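PDB 1Y9Z: alkaline serine protease from Pseudoalteromonas sp., which hydrolyses peptide bonds as a cold-adapted, subtilisin-like serine protease, probably through the catalytic triad of that family. Local coordinates for residues N62-T67 with V211-L216; A217-G222 with P332-D337; C277-V282 with K296-A301. All coordinates share one frame; numbering follows the deposited sequence.

Contact 1: residues N62-T67 with V211-L216; sequences NNAHGT and VGEGRL
The side chain of E213 reaches over to the backbone of N62 and carries almost the whole contact. From CB the chain sets out with CG beside its own backbone N (chi1 -62°). It then runs extended, which carries the carboxylate to the far segment. CD is the carbon that bears both oxygens. E213 OE1 accepts a nearly straight hydrogen bond from N62 N at 2.8 Å. The donor comes in on the syn side, 27° out of the carboxylate plane. E213 OE1 also accepts a hydrogen bond from water 1, which donates a second one to N62 OD1; N62 ND2 is held elsewhere, by E101. E213 and G214 form a classic beta bulge opposite Q360, where strand 214-221 begins. Across the contact, helix 65-74 starts with H65. H65 bonds to D30, touches S369 and lines the pocket of the bound phenylmethanesulfonic acid. These three residues are consistent with the subtilase catalytic triad. With an alanine at E213 the carboxylate is gone, and N62 N would probably lose its direct acceptor while both water bridges lose one end. E213 OE2 touches the methyl A64 CB at 3.9 Å. E213 OE2 also accepts from water 2, which in turn accepts from N63 N at 2.9 Å.

Contact 2: residues A217-G222 with P332-D337; sequences ADITIG and PSVSVD
I219, V334 and V336 all turn CG1 to the side of their own backbone N, anti to the carbonyl carbon. In I219 the chain then continues extended (chi2 174°), and CD1 becomes a long probe aimed at the other strand. It reaches V336 tip to tip, with I219 CD1 3.7 Å from V336 CG1. The same methyl also meets V334, but there the side chains pass at a slant, with I219 CD1 4.1 Å from V334 CG2. The other branch of V334 serves a different neighbour: V334 CG1 lies 3.8 Å from A217 CB. The two methyls of V334 are thus shared between A217 and I219.

These are residues of two strands of the inserted beta-barrel domain. The axes of strands 217-221 and 333-336 cross at 83° and come within 8.0 Å. They are not paired with each other. Strand 214-221 is bonded to strand 351-360, while strand 333-336 runs between strands 232-240 and 305-309. Residue alternation sorts the side chains. A217 and I219 point at the second strand, and D218 between them points away. V334 and V336 point back, and S335 between them does not. D218 OD1 makes a weak bond to I219 N and a further one to S225. V231 adds to the apolar cluster, touching both A217 and V334, and I307 of strand 305-309 touches both I219 and V334.

All four touching residues are buried, and all the touching atoms are carbon. The strands bond through their backbones to other neighbours. The direct contact between the two segments is apolar packing; no hydrogen bond crosses it.

Contact 3: residues C277-V282 with K296-A301; sequences CLVERV and KACKTA
C277 and C298 bring strand 275-280 and helix 291-300 together, with C277 CA and C298 CA 5.9 Å apart. The two elements belong to a beta-alpha-beta unit. Its second strand, 305-309, lies parallel to the first, and helix 291-300 comes between the two strands in the sequence. The contact sets the first strand against the helix. C277 bonds through its backbone to G305 and I307 of strand 305-309.

The side chains are joined by a disulfide. In C277 the sulfur lies anti to the backbone N (chi1 -171°), which brings it to C298. C277 SG is bonded to C298 SG at 2.0 Å. The torsion about the S-S bond is -79°, a left-handed twist close to the relaxed right angle. The two CB atoms, C277 CB and C298 CB, are thereby 3.6 Å apart. The bridge ties the helix covalently to the first strand of its unit.

V279, two residues further along the strand, points to the same side. Its CG1 branch packs on the sulfur, with V279 CG1 3.6 Å from C298 SG. V279 CB is nearly as close, at 3.7 Å from C298 SG. One side of this sulfur is therefore lined by carbon. F267 of strand 266-268 extends the apolar patch by touching both V279 and A297. L278, between the two inward residues, points away and packs on I307.

R281, just past the strand, makes a salt bridge to E291 at the start of the helix. K296 pairs with D328, outside the two segments. Inside the helix, K296 O accepts two bonds from one residue. T300 N gives K296 O the usual helical bond at 2.7 Å. T300 OG1 donates to K296 O at 2.9 Å, from above the carbonyl plane, 44° out of it.

In the fold
The three contacts follow one path from near the pocket of the bound phenylmethanesulfonic acid into the inserted beta-barrel domain. Contacts 1 and 2 share strand 214-221, and their segments adjoin in the sequence, though the centres are 21 Å apart. Contacts 2 and 3 are closer, with centres 14 Å apart, and they touch: S335 OG lies 2.8 Å from R281 NH2, a probable hydrogen bond. Contacts 1 and 3 do not meet; their centres are 29 Å apart. Along the chain contact 1 closes first, and contact 3 falls wholly between the two segments of contact 2. Strand 214-221 leads from the contact near the ligand pocket into the sheet that also holds contacts 2 and 3.

Contact 1: residues N62-T67 with V211-L216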
ATOM      1  N   ASN A  62      14.545   7.155  -8.052  1.00 11.07           N
ATOM      2  CA  ASN A  62      14.065   5.781  -7.943  1.00 11.67           C
ATOM      3  C   ASN A  62      14.285   5.212  -6.548  1.00 12.30           C
ATOM      4  O   ASN A  62      14.776   4.094  -6.383  1.00 13.64           O
ATOM      5  CB  ASN A  62      14.782   4.922  -8.986  1.00 14.03           C
ATOM      6  CG  ASN A  62      14.832   5.596 -10.346  1.00 15.68           C
ATOM      7  OD1 ASN A  62      13.798   5.879 -10.948  1.00 16.42           O
ATOM      8  ND2 ASN A  62      16.041   5.869 -10.830  1.00 17.82           N
ATOM      9  N   ASN A  63      13.903   5.993  -5.544  1.00 11.21           N
ATOM     10  CA  ASN A  63      14.056   5.607  -4.146  1.00  9.79           C
ATOM     11  C   ASN A  63      12.854   6.192  -3.408  1.00  9.37           C
ATOM     12  O   ASN A  63      12.991   6.764  -2.331  1.00 10.25           O
ATOM     13  CB  ASN A  63      15.369   6.195  -3.614  1.00 10.23           C
ATOM     14  CG  ASN A  63      15.767   5.629  -2.269  1.00  9.40           C
ATOM     15  OD1 ASN A  63      15.574   4.447  -1.999  1.00 10.38           O
ATOM     16  ND2 ASN A  63      16.357   6.470  -1.427  1.00 11.11           N
ATOM     17  N   ALA A  64      11.676   6.014  -4.002  1.00  9.92           N
ATOM     18  CA  ALA A  64      10.424   6.563  -3.481  1.00  9.15           C
ATOM     19  C   ALA A  64       9.660   5.764  -2.430  1.00 10.35           C
ATOM     20  O   ALA A  64       8.618   6.214  -1.950  1.00  9.13           O
ATOM     21  CB  ALA A  64       9.491   6.854  -4.652  1.00  9.49           C
ATOM     22  N   HIS A  65      10.170   4.596  -2.058  1.00  9.27           N
ATOM     23  CA  HIS A  65       9.480   3.747  -1.091  1.00  9.34           C
ATOM     24  C   HIS A  65       9.060   4.460   0.196  1.00  8.33           C
ATOM     25  O   HIS A  65       7.894   4.388   0.599  1.00  7.84           O
ATOM     26  CB  HIS A  65      10.356   2.532  -0.767  1.00 10.32           C
ATOM     27  CG  HIS A  65       9.648   1.456  -0.003  1.00 12.52           C
ATOM     28  ND1 HIS A  65       9.658   1.391   1.373  1.00 13.08           N
ATOM     29  CD2 HIS A  65       8.908   0.404  -0.426  1.00 13.46           C
ATOM     30  CE1 HIS A  65       8.957   0.342   1.766  1.00 13.54           C
ATOM     31  NE2 HIS A  65       8.491  -0.274   0.694  1.00 14.17           N
ATOM     32  N   GLY A  66      10.004   5.153   0.827  1.00  8.50           N
ATOM     33  CA  GLY A  66       9.713   5.858   2.064  1.00  8.86           C
ATOM     34  C   GLY A  66       8.680   6.955   1.914  1.00  7.79           C
ATOM     35  O   GLY A  66       7.946   7.262   2.854  1.00  8.25           O
ATOM     36  N   THR A  67       8.629   7.553   0.730  1.00  8.70           N
ATOM     37  CA  THR A  67       7.679   8.620   0.457  1.00  8.10           C
ATOM     38  C   THR A  67       6.273   8.039   0.318  1.00  7.93           C
ATOM     39  O   THR A  67       5.293   8.657   0.737  1.00  8.97           O
ATOM     40  CB  THR A  67       8.095   9.388  -0.818  1.00  7.82           C
ATOM     41  OG1 THR A  67       9.335  10.067  -0.570  1.00  8.75           O
ATOM     42  CG2 THR A  67       7.038  10.409  -1.212  1.00  8.92           C
ATOM     43  N   VAL A 211       8.280  13.227  -6.523  1.00  9.53           N
ATOM     44  CA  VAL A 211       7.729  14.003  -7.626  1.00 10.52           C
ATOM     45  C   VAL A 211       8.200  13.557  -9.006  1.00 10.19           C
ATOM     46  O   VAL A 211       9.400  13.459  -9.271  1.00 11.07           O
ATOM     47  CB  VAL A 211       8.033  15.508  -7.440  1.00 10.40           C
ATOM     48  CG1 VAL A 211       7.580  16.297  -8.665  1.00 11.52           C
ATOM     49  CG2 VAL A 211       7.316  16.026  -6.196  1.00 10.53           C
ATOM     50  N   GLY A 212       7.227  13.277  -9.871  1.00 10.49           N
ATOM     51  CA  GLY A 212       7.513  12.865 -11.233  1.00 11.57           C
ATOM     52  C   GLY A 212       7.805  11.396 -11.482  1.00 11.66           C
ATOM     53  O   GLY A 212       7.908  10.985 -12.636  1.00 12.83           O
ATOM     54  N   GLU A 213       7.925  10.596 -10.427  1.00 11.32           N
ATOM     55  CA  GLU A 213       8.239   9.180 -10.603  1.00 11.63           C
ATOM     56  C   GLU A 213       7.029   8.256 -10.573  1.00 11.24           C
ATOM     57  O   GLU A 213       7.164   7.046 -10.757  1.00 13.50           O
ATOM     58  CB  GLU A 213       9.247   8.735  -9.538  1.00 11.51           C
ATOM     59  CG  GLU A 213      10.576   9.469  -9.630  1.00 10.60           C
ATOM     60  CD  GLU A 213      11.647   8.892  -8.722  1.00 12.24           C
ATOM     61  OE1 GLU A 213      12.825   9.255  -8.912  1.00 13.32           O
ATOM     62  OE2 GLU A 213      11.317   8.089  -7.821  1.00 11.57           O
ATOM     63  N   GLY A 214       5.850   8.829 -10.363  1.00 10.95           N
ATOM     64  CA  GLY A 214       4.644   8.029 -10.288  1.00 10.85           C
ATOM     65  C   GLY A 214       3.939   7.755 -11.596  1.00 11.04           C
ATOM     66  O   GLY A 214       4.405   8.120 -12.679  1.00 11.44           O
ATOM     67  N   ARG A 215       2.786   7.109 -11.482  1.00 11.44           N
ATOM     68  CA  ARG A 215       1.995   6.752 -12.642  1.00 10.74           C
ATOM     69  C   ARG A 215       0.549   6.602 -12.195  1.00 10.32           C
ATOM     70  O   ARG A 215       0.281   6.104 -11.101  1.00 11.20           O
ATOM     71  CB  ARG A 215       2.507   5.432 -13.211  1.00 13.02           C
ATOM     72  CG  ARG A 215       1.992   5.114 -14.581  1.00 14.30           C
ATOM     73  CD  ARG A 215       2.451   3.741 -15.004  1.00 14.85           C
ATOM     74  NE  ARG A 215       1.949   3.433 -16.332  1.00 13.74           N
ATOM     75  CZ  ARG A 215       1.688   2.206 -16.762  1.00 14.01           C
ATOM     76  NH1 ARG A 215       1.228   2.026 -17.991  1.00 14.87           N
ATOM     77  NH2 ARG A 215       1.882   1.168 -15.958  1.00 13.98           N
ATOM     78  N   LEU A 216      -0.380   7.045 -13.033  1.00 10.28           N
ATOM     79  CA  LEU A 216      -1.793   6.951 -12.705  1.00 10.89           C
ATOM     80  C   LEU A 216      -2.594   6.499 -13.912  1.00 11.79           C
ATOM     81  O   LEU A 216      -2.073   6.422 -15.022  1.00 12.76           O
ATOM     82  CB  LEU A 216      -2.316   8.303 -12.212  1.00 12.00           C
ATOM     83  CG  LEU A 216      -1.716   8.815 -10.898  1.00 11.33           C
ATOM     84  CD1 LEU A 216      -2.190  10.237 -10.632  1.00 12.72           C
ATOM     85  CD2 LEU A 216      -2.118   7.889  -9.759  1.00 11.09           C
TER
HETATM   86  O   HOH W   1      13.479   8.674 -11.807  1.00 18.26           O
HETATM   87  O   HOH W   2      12.864   8.661  -5.562  1.00 11.20           O

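Contact 2: residues A217-G222 with P332-D337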
ATOM      1  N   ALA A 217      -3.862   6.190 -13.676  1.00 10.89           N
ATOM      2  CA  ALA A 217      -4.758   5.752 -14.734  1.00 11.66           C
ATOM      3  C   ALA A 217      -6.119   6.395 -14.516  1.00 11.70           C
ATOM      4  O   ALA A 217      -6.408   6.910 -13.433  1.00 12.70           O
ATOM      5  CB  ALA A 217      -4.880   4.234 -14.724  1.00 12.27           C
ATOM      6  N   ASP A 218      -6.958   6.364 -15.544  1.00 13.00           N
ATOM      7  CA  ASP A 218      -8.281   6.952 -15.440  1.00 13.28           C
ATOM      8  C   ASP A 218      -9.212   6.343 -16.480  1.00 13.06           C
ATOM      9  O   ASP A 218      -8.763   5.808 -17.499  1.00 13.63           O
ATOM     10  CB  ASP A 218      -8.191   8.468 -15.650  1.00 15.05           C
ATOM     11  CG  ASP A 218      -9.370   9.219 -15.055  1.00 16.64           C
ATOM     12  OD1 ASP A 218     -10.302   8.572 -14.531  1.00 16.63           O
ATOM     13  OD2 ASP A 218      -9.360  10.468 -15.108  1.00 20.08           O
ATOM     14  N   ILE A 219     -10.506   6.410 -16.190  1.00 13.92           N
ATOM     15  CA  ILE A 219     -11.553   5.926 -17.084  1.00 14.76           C
ATOM     16  C   ILE A 219     -12.606   7.018 -17.035  1.00 15.46           C
ATOM     17  O   ILE A 219     -13.091   7.361 -15.959  1.00 15.21           O
ATOM     18  CB  ILE A 219     -12.207   4.621 -16.585  1.00 15.36           C
ATOM     19  CG1 ILE A 219     -11.183   3.488 -16.569  1.00 15.75           C
ATOM     20  CG2 ILE A 219     -13.382   4.257 -17.494  1.00 15.62           C
ATOM     21  CD1 ILE A 219     -11.714   2.204 -15.947  1.00 15.49           C
ATOM     22  N   THR A 220     -12.951   7.567 -18.194  1.00 16.16           N
ATOM     23  CA  THR A 220     -13.939   8.631 -18.252  1.00 17.83           C
ATOM     24  C   THR A 220     -15.091   8.295 -19.188  1.00 18.07           C
ATOM     25  O   THR A 220     -14.881   7.830 -20.308  1.00 18.16           O
ATOM     26  CB  THR A 220     -13.302   9.957 -18.715  1.00 18.80           C
ATOM     27  OG1 THR A 220     -12.243  10.318 -17.818  1.00 20.18           O
ATOM     28  CG2 THR A 220     -14.340  11.070 -18.735  1.00 22.26           C
ATOM     29  N   ILE A 221     -16.306   8.526 -18.705  1.00 18.75           N
ATOM     30  CA  ILE A 221     -17.519   8.289 -19.480  1.00 20.45           C
ATOM     31  C   ILE A 221     -18.513   9.390 -19.125  1.00 21.80           C
ATOM     32  O   ILE A 221     -18.740   9.675 -17.949  1.00 21.50           O
ATOM     33  CB  ILE A 221     -18.156   6.916 -19.153  1.00 19.67           C
ATOM     34  CG1 ILE A 221     -17.192   5.784 -19.520  1.00 19.97           C
ATOM     35  CG2 ILE A 221     -19.461   6.753 -19.927  1.00 20.57           C
ATOM     36  CD1 ILE A 221     -17.742   4.389 -19.258  1.00 19.73           C
ATOM     37  N   GLY A 222     -19.092  10.017 -20.144  1.00 23.35           N
ATOM     38  CA  GLY A 222     -20.051  11.080 -19.901  1.00 25.35           C
ATOM     39  C   GLY A 222     -19.462  12.245 -19.130  1.00 25.87           C
ATOM     40  O   GLY A 222     -20.156  12.898 -18.348  1.00 27.11           O
ATOM     41  N   PRO A 332      -3.135   1.225 -24.144  1.00 15.52           N
ATOM     42  CA  PRO A 332      -3.321   1.435 -22.706  1.00 15.04           C
ATOM     43  C   PRO A 332      -4.321   0.449 -22.109  1.00 14.67           C
ATOM     44  O   PRO A 332      -5.428   0.283 -22.620  1.00 14.97           O
ATOM     45  CB  PRO A 332      -3.798   2.885 -22.625  1.00 16.15           C
ATOM     46  CG  PRO A 332      -4.520   3.076 -23.927  1.00 17.14           C
ATOM     47  CD  PRO A 332      -3.614   2.387 -24.916  1.00 16.04           C
ATOM     48  N   SER A 333      -3.913  -0.216 -21.033  1.00 13.92           N
ATOM     49  CA  SER A 333      -4.777  -1.174 -20.357  1.00 13.43           C
ATOM     50  C   SER A 333      -4.738  -0.911 -18.854  1.00 12.52           C
ATOM     51  O   SER A 333      -3.698  -0.537 -18.306  1.00 12.96           O
ATOM     52  CB  SER A 333      -4.337  -2.608 -20.680  1.00 13.80           C
ATOM     53  OG  SER A 333      -2.983  -2.839 -20.337  1.00 14.31           O
ATOM     54  N   VAL A 334      -5.879  -1.097 -18.198  1.00 12.29           N
ATOM     55  CA  VAL A 334      -5.990  -0.851 -16.766  1.00 12.43           C
ATOM     56  C   VAL A 334      -6.719  -1.970 -16.028  1.00 12.87           C
ATOM     57  O   VAL A 334      -7.316  -2.853 -16.646  1.00 13.35           O
ATOM     58  CB  VAL A 334      -6.743   0.473 -16.497  1.00 12.86           C
ATOM     59  CG1 VAL A 334      -6.039   1.625 -17.200  1.00 13.39           C
ATOM     60  CG2 VAL A 334      -8.187   0.362 -16.977  1.00 15.16           C
ATOM     61  N   SER A 335      -6.668  -1.910 -14.700  1.00 12.88           N
ATOM     62  CA  SER A 335      -7.312  -2.897 -13.843  1.00 12.93           C
ATOM     63  C   SER A 335      -8.242  -2.213 -12.841  1.00 12.41           C
ATOM     64  O   SER A 335      -7.873  -1.215 -12.227  1.00 12.50           O
ATOM     65  CB  SER A 335      -6.246  -3.700 -13.088  1.00 13.45           C
ATOM     66  OG  SER A 335      -6.824  -4.518 -12.083  1.00 14.31           O
ATOM     67  N   VAL A 336      -9.450  -2.750 -12.685  1.00 12.59           N
ATOM     68  CA  VAL A 336     -10.429  -2.211 -11.744  1.00 12.80           C
ATOM     69  C   VAL A 336     -11.039  -3.371 -10.956  1.00 13.20           C
ATOM     70  O   VAL A 336     -10.962  -4.523 -11.391  1.00 13.49           O
ATOM     71  CB  VAL A 336     -11.568  -1.440 -12.466  1.00 12.17           C
ATOM     72  CG1 VAL A 336     -10.998  -0.250 -13.232  1.00 12.40           C
ATOM     73  CG2 VAL A 336     -12.315  -2.369 -13.409  1.00 13.61           C
ATOM     74  N   ASP A 337     -11.644  -3.078  -9.808  1.00 12.70           N
ATOM     75  CA  ASP A 337     -12.238  -4.141  -9.004  1.00 14.08           C
ATOM     76  C   ASP A 337     -13.531  -4.648  -9.634  1.00 15.56           C
ATOM     77  O   ASP A 337     -14.025  -4.068 -10.605  1.00 16.88           O
ATOM     78  CB  ASP A 337     -12.449  -3.677  -7.549  1.00 14.22           C
ATOM     79  CG  ASP A 337     -13.479  -2.574  -7.410  1.00 15.81           C
ATOM     80  OD1 ASP A 337     -13.489  -1.922  -6.343  1.00 16.63           O
ATOM     81  OD2 ASP A 337     -14.286  -2.366  -8.337  1.00 15.94           O
TER

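Contact 3: residues C277-V282 with K296-A301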
ATOM      1  N   CYS A 277     -12.275  -2.115 -24.793  1.00 18.89           N
ATOM      2  CA  CYS A 277     -12.632  -3.475 -24.430  1.00 19.18           C
ATOM      3  C   CYS A 277     -12.644  -3.782 -22.939  1.00 19.04           C
ATOM      4  O   CYS A 277     -11.611  -3.739 -22.271  1.00 19.03           O
ATOM      5  CB  CYS A 277     -11.675  -4.411 -25.155  1.00 19.37           C
ATOM      6  SG  CYS A 277     -11.989  -6.201 -25.112  1.00 20.05           S
ATOM      7  N   LEU A 278     -13.834  -4.089 -22.434  1.00 18.85           N
ATOM      8  CA  LEU A 278     -14.029  -4.444 -21.033  1.00 18.51           C
ATOM      9  C   LEU A 278     -13.970  -5.965 -20.968  1.00 18.75           C
ATOM     10  O   LEU A 278     -14.602  -6.650 -21.774  1.00 19.10           O
ATOM     11  CB  LEU A 278     -15.398  -3.961 -20.549  1.00 18.66           C
ATOM     12  CG  LEU A 278     -15.789  -4.256 -19.097  1.00 18.93           C
ATOM     13  CD1 LEU A 278     -14.900  -3.459 -18.150  1.00 19.29           C
ATOM     14  CD2 LEU A 278     -17.248  -3.891 -18.881  1.00 19.00           C
ATOM     15  N   VAL A 279     -13.208  -6.501 -20.022  1.00 18.15           N
ATOM     16  CA  VAL A 279     -13.094  -7.948 -19.902  1.00 18.50           C
ATOM     17  C   VAL A 279     -12.843  -8.404 -18.471  1.00 18.73           C
ATOM     18  O   VAL A 279     -12.070  -7.790 -17.731  1.00 17.95           O
ATOM     19  CB  VAL A 279     -11.962  -8.493 -20.806  1.00 18.33           C
ATOM     20  CG1 VAL A 279     -10.625  -7.896 -20.393  1.00 18.63           C
ATOM     21  CG2 VAL A 279     -11.922 -10.013 -20.732  1.00 18.94           C
ATOM     22  N   GLU A 280     -13.515  -9.481 -18.084  1.00 18.29           N
ATOM     23  CA  GLU A 280     -13.353 -10.032 -16.750  1.00 18.70           C
ATOM     24  C   GLU A 280     -12.025 -10.772 -16.708  1.00 17.87           C
ATOM     25  O   GLU A 280     -11.649 -11.450 -17.666  1.00 18.51           O
ATOM     26  CB  GLU A 280     -14.495 -10.998 -16.430  1.00 18.95           C
ATOM     27  CG  GLU A 280     -14.423 -11.603 -15.036  1.00 21.45           C
ATOM     28  CD  GLU A 280     -15.508 -12.634 -14.797  1.00 23.07           C
ATOM     29  OE1 GLU A 280     -15.526 -13.649 -15.522  1.00 25.21           O
ATOM     30  OE2 GLU A 280     -16.340 -12.429 -13.889  1.00 23.63           O
ATOM     31  N   ARG A 281     -11.310 -10.629 -15.601  1.00 17.68           N
ATOM     32  CA  ARG A 281     -10.027 -11.296 -15.437  1.00 16.96           C
ATOM     33  C   ARG A 281     -10.215 -12.809 -15.331  1.00 18.49           C
ATOM     34  O   ARG A 281     -11.067 -13.285 -14.583  1.00 18.84           O
ATOM     35  CB  ARG A 281      -9.324 -10.774 -14.178  1.00 17.07           C
ATOM     36  CG  ARG A 281      -8.049 -11.522 -13.816  1.00 16.49           C
ATOM     37  CD  ARG A 281      -7.375 -10.918 -12.591  1.00 15.13           C
ATOM     38  NE  ARG A 281      -6.899  -9.562 -12.856  1.00 14.83           N
ATOM     39  CZ  ARG A 281      -7.326  -8.472 -12.225  1.00 14.30           C
ATOM     40  NH1 ARG A 281      -8.246  -8.557 -11.273  1.00 13.72           N
ATOM     41  NH2 ARG A 281      -6.836  -7.287 -12.559  1.00 14.07           N
ATOM     42  N   VAL A 282      -9.427 -13.555 -16.101  1.00 18.52           N
ATOM     43  CA  VAL A 282      -9.485 -15.012 -16.071  1.00 20.03           C
ATOM     44  C   VAL A 282      -8.250 -15.487 -15.321  1.00 19.88           C
ATOM     45  O   VAL A 282      -7.124 -15.312 -15.788  1.00 20.33           O
ATOM     46  CB  VAL A 282      -9.479 -15.618 -17.492  1.00 19.73           C
ATOM     47  CG1 VAL A 282      -9.438 -17.139 -17.408  1.00 21.21           C
ATOM     48  CG2 VAL A 282     -10.716 -15.170 -18.250  1.00 20.76           C
ATOM     49  N   LYS A 296      -4.818  -9.841 -23.534  1.00 19.46           N
ATOM     50  CA  LYS A 296      -4.508 -10.136 -24.930  1.00 20.64           C
ATOM     51  C   LYS A 296      -5.749 -10.489 -25.744  1.00 21.27           C
ATOM     52  O   LYS A 296      -5.815 -10.192 -26.937  1.00 20.83           O
ATOM     53  CB  LYS A 296      -3.487 -11.272 -25.021  1.00 22.59           C
ATOM     54  CG  LYS A 296      -3.008 -11.556 -26.437  1.00 24.37           C
ATOM     55  CD  LYS A 296      -1.907 -12.603 -26.448  1.00 26.60           C
ATOM     56  CE  LYS A 296      -1.410 -12.865 -27.859  1.00 27.93           C
ATOM     57  NZ  LYS A 296      -0.297 -13.855 -27.869  1.00 30.01           N
ATOM     58  N   ALA A 297      -6.728 -11.125 -25.108  1.00 21.22           N
ATOM     59  CA  ALA A 297      -7.959 -11.488 -25.804  1.00 22.06           C
ATOM     60  C   ALA A 297      -8.549 -10.215 -26.401  1.00 22.22           C
ATOM     61  O   ALA A 297      -8.994 -10.193 -27.550  1.00 22.83           O
ATOM     62  CB  ALA A 297      -8.945 -12.119 -24.832  1.00 20.84           C
ATOM     63  N   CYS A 298      -8.537  -9.153 -25.605  1.00 21.21           N
ATOM     64  CA  CYS A 298      -9.051  -7.863 -26.031  1.00 20.93           C
ATOM     65  C   CYS A 298      -8.191  -7.275 -27.149  1.00 21.34           C
ATOM     66  O   CYS A 298      -8.709  -6.833 -28.175  1.00 20.28           O
ATOM     67  CB  CYS A 298      -9.067  -6.896 -24.849  1.00 20.78           C
ATOM     68  SG  CYS A 298     -10.572  -6.866 -23.823  1.00 19.64           S
ATOM     69  N   LYS A 299      -6.878  -7.272 -26.939  1.00 21.97           N
ATOM     70  CA  LYS A 299      -5.935  -6.734 -27.915  1.00 23.24           C
ATOM     71  C   LYS A 299      -6.050  -7.429 -29.268  1.00 24.21           C
ATOM     72  O   LYS A 299      -6.106  -6.775 -30.311  1.00 23.90           O
ATOM     73  CB  LYS A 299      -4.502  -6.872 -27.393  1.00 23.08           C
ATOM     74  CG  LYS A 299      -3.436  -6.338 -28.342  1.00 23.91           C
ATOM     75  CD  LYS A 299      -3.595  -4.841 -28.568  1.00 23.94           C
ATOM     76  CE  LYS A 299      -2.589  -4.322 -29.585  1.00 24.85           C
ATOM     77  NZ  LYS A 299      -2.808  -4.913 -30.935  1.00 27.06           N
ATOM     78  N   THR A 300      -6.076  -8.757 -29.245  1.00 25.10           N
ATOM     79  CA  THR A 300      -6.180  -9.539 -30.470  1.00 25.79           C
ATOM     80  C   THR A 300      -7.437  -9.160 -31.246  1.00 25.97           C
ATOM     81  O   THR A 300      -7.434  -9.143 -32.479  1.00 26.28           O
ATOM     82  CB  THR A 300      -6.217 -11.048 -30.156  1.00 25.90           C
ATOM     83  OG1 THR A 300      -5.032 -11.415 -29.437  1.00 26.86           O
ATOM     84  CG2 THR A 300      -6.291 -11.862 -31.441  1.00 26.32           C
ATOM     85  N   ALA A 301      -8.506  -8.851 -30.521  1.00 25.51           N
ATOM     86  CA  ALA A 301      -9.770  -8.471 -31.140  1.00 25.56           C
ATOM     87  C   ALA A 301      -9.687  -7.083 -31.771  1.00 25.39           C
ATOM     88  O   ALA A 301     -10.616  -6.650 -32.452  1.00 25.51           O
ATOM     89  CB  ALA A 301     -10.890  -8.511 -30.107  1.00 26.07           C
TER